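Local coordinates for rhamnose ABC transporter, periplasmic rhamnose-binding protein (Kribbella flavida, PDB 4KVF), which probably binds a carbohydrate, presumably rhamnose, outside the cell membrane as the solute-binding component of an ABC transporter, at residues Lys154-Leu159 and Leu226-Ser231. Sequence-based numbering, arbitrary orientation.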
loop_
_atom_site.group_PDB
_atom_site.type_symbol
_atom_site.label_atom_id
_atom_site.label_comp_id
_atom_site.label_asym_id
_atom_site.label_seq_id
_atom_site.Cartn_x
_atom_site.Cartn_y
_atom_site.Cartn_z
ATOM N N LYS A 154 9.445 13.677 -5.402
ATOM C CA LYS A 154 9.981 13.529 -6.760
ATOM C C LYS A 154 8.949 13.939 -7.806
ATOM O O LYS A 154 9.263 14.679 -8.730
ATOM C CB LYS A 154 10.442 12.091 -7.010
ATOM C CG LYS A 154 10.997 11.863 -8.410
ATOM C CD LYS A 154 11.375 10.396 -8.634
ATOM C CE LYS A 154 12.212 10.220 -9.902
HETATM N N MSE A 155 7.713 13.467 -7.655
HETATM C CA MSE A 155 6.647 13.854 -8.584
HETATM C C MSE A 155 6.337 15.348 -8.487
HETATM O O MSE A 155 6.175 16.021 -9.506
HETATM C CB MSE A 155 5.385 13.009 -8.352
HETATM C CG MSE A 155 5.583 11.531 -8.712
HETATM SE SE MSE A 155 3.955 10.466 -8.575
HETATM C CE MSE A 155 3.533 10.810 -6.699
ATOM N N ALA A 156 6.256 15.868 -7.263
ATOM C CA ALA A 156 6.001 17.299 -7.081
ATOM C C ALA A 156 7.071 18.156 -7.760
ATOM O O ALA A 156 6.763 19.148 -8.414
ATOM C CB ALA A 156 5.900 17.648 -5.608
ATOM N N LYS A 157 8.329 17.745 -7.621
ATOM C CA LYS A 157 9.448 18.489 -8.188
ATOM C C LYS A 157 9.391 18.531 -9.715
ATOM O O LYS A 157 9.604 19.578 -10.317
ATOM C CB LYS A 157 10.784 17.899 -7.728
ATOM C CG LYS A 157 12.005 18.738 -8.097
ATOM C CD LYS A 157 13.235 18.172 -7.407
ATOM C CE LYS A 157 14.494 18.968 -7.677
ATOM N NZ LYS A 157 15.632 18.314 -6.970
ATOM N N GLU A 158 9.102 17.385 -10.327
ATOM C CA GLU A 158 8.953 17.308 -11.778
ATOM C C GLU A 158 7.823 18.220 -12.256
ATOM O O GLU A 158 8.005 19.029 -13.166
ATOM C CB GLU A 158 8.681 15.861 -12.207
ATOM C CG GLU A 158 9.809 14.886 -11.903
ATOM C CD GLU A 158 9.386 13.432 -12.049
ATOM O OE1 GLU A 158 10.277 12.563 -12.192
ATOM O OE2 GLU A 158 8.166 13.156 -12.007
ATOM N N LEU A 159 6.658 18.091 -11.629
ATOM C CA LEU A 159 5.477 18.853 -12.033
ATOM C C LEU A 159 5.676 20.358 -11.846
ATOM O O LEU A 159 5.116 21.168 -12.590
ATOM C CB LEU A 159 4.238 18.357 -11.269
ATOM C CG LEU A 159 3.802 16.922 -11.607
ATOM C CD1 LEU A 159 2.864 16.363 -10.538
ATOM C CD2 LEU A 159 3.138 16.891 -12.981
ATOM N N LEU A 226 0.915 28.949 -6.348
ATOM C CA LEU A 226 1.017 27.515 -6.104
ATOM C C LEU A 226 1.236 26.726 -7.399
ATOM O O LEU A 226 0.530 26.934 -8.387
ATOM C CB LEU A 226 -0.250 27.031 -5.407
ATOM C CG LEU A 226 -0.189 25.664 -4.745
ATOM C CD1 LEU A 226 0.900 25.644 -3.690
ATOM C CD2 LEU A 226 -1.541 25.344 -4.126
ATOM N N LYS A 227 2.214 25.824 -7.397
ATOM C CA LYS A 227 2.478 25.006 -8.576
ATOM C C LYS A 227 1.880 23.599 -8.485
ATOM O O LYS A 227 1.434 23.039 -9.479
ATOM C CB LYS A 227 3.985 24.908 -8.848
ATOM C CG LYS A 227 4.584 26.129 -9.532
ATOM C CD LYS A 227 5.790 25.725 -10.368
ATOM C CE LYS A 227 6.636 26.921 -10.777
ATOM N NZ LYS A 227 7.948 26.482 -11.344
ATOM N N VAL A 228 1.907 23.012 -7.295
ATOM C CA VAL A 228 1.471 21.632 -7.134
ATOM C C VAL A 228 0.715 21.460 -5.834
ATOM O O VAL A 228 1.149 21.952 -4.799
ATOM C CB VAL A 228 2.671 20.651 -7.107
ATOM C CG1 VAL A 228 2.185 19.212 -7.178
ATOM C CG2 VAL A 228 3.639 20.934 -8.259
ATOM N N ILE A 229 -0.413 20.758 -5.893
ATOM C CA ILE A 229 -1.049 20.248 -4.692
ATOM C C ILE A 229 -0.729 18.765 -4.642
ATOM O O ILE A 229 -0.991 18.049 -5.608
ATOM C CB ILE A 229 -2.579 20.420 -4.726
ATOM C CG1 ILE A 229 -2.943 21.907 -4.791
ATOM C CG2 ILE A 229 -3.206 19.747 -3.511
ATOM C CD1 ILE A 229 -4.428 22.185 -4.763
ATOM N N VAL A 230 -0.155 18.310 -3.526
ATOM C CA VAL A 230 0.159 16.900 -3.324
ATOM C C VAL A 230 -0.832 16.360 -2.302
ATOM O O VAL A 230 -0.869 16.835 -1.174
ATOM C CB VAL A 230 1.587 16.705 -2.727
ATOM C CG1 VAL A 230 1.904 15.225 -2.535
ATOM C CG2 VAL A 230 2.647 17.371 -3.603
ATOM N N SER A 231 -1.650 15.387 -2.688
ATOM C CA SER A 231 -2.651 14.857 -1.763
ATOM C C SER A 231 -2.443 13.370 -1.550
ATOM O O SER A 231 -2.841 12.564 -2.392
ATOM C CB SER A 231 -4.059 15.132 -2.300
ATOM O OG SER A 231 -5.041 14.870 -1.311
#
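Val228 meets the helix with both of its methyl branches, though CG2 makes the closer contacts. CG2, which lies beside the backbone N and anti to the carbonyl carbon, touches the carbonyl oxygen of Ala156 at 3.6 Å and packs against CB of Leu159 at 4.0 Å, so that it sits between the Ala156 carbonyl and the leucine side chain three residues on. CG1 passes more loosely alongside the methyl of Ala156, 4.3 Å from its CB. Two residues further along the strand, Val230 brings its CG2 to within 3.8 Å of the same alanine CB. Ala156 therefore sits over both valines, and its short side chain is compatible with the close backbone approach here, 6.3 Å between CA of Ala156 and CA of Val228. Contact between the segments is wholly van der Waals in character, and the strand alternation is plain: Val228 and Val230 face the helix, whereas Ile229 turns to the other side of the sheet.

Leu159 reaches beyond this strand, its side chain also lying on Ala254 and Thr256 of strand 254-257. One residue before Val228, the ammonium group of Lys227 is hydrogen-bonded to the carbonyl oxygens of Ala160 and Ser163, tying Lys227 to the loop that follows the helix. Backbone bonds of Val228 with Ala167 and of Ile229 with Thr256 hold the strand between its parallel neighbours, 164-170 and 254-257.

With segment axes 8.1 Å apart and running nearly antiparallel at 155°, this is the helix-on-sheet layer of an α/β Rossmann-like lobe, as in the two-lobed periplasmic binding proteins.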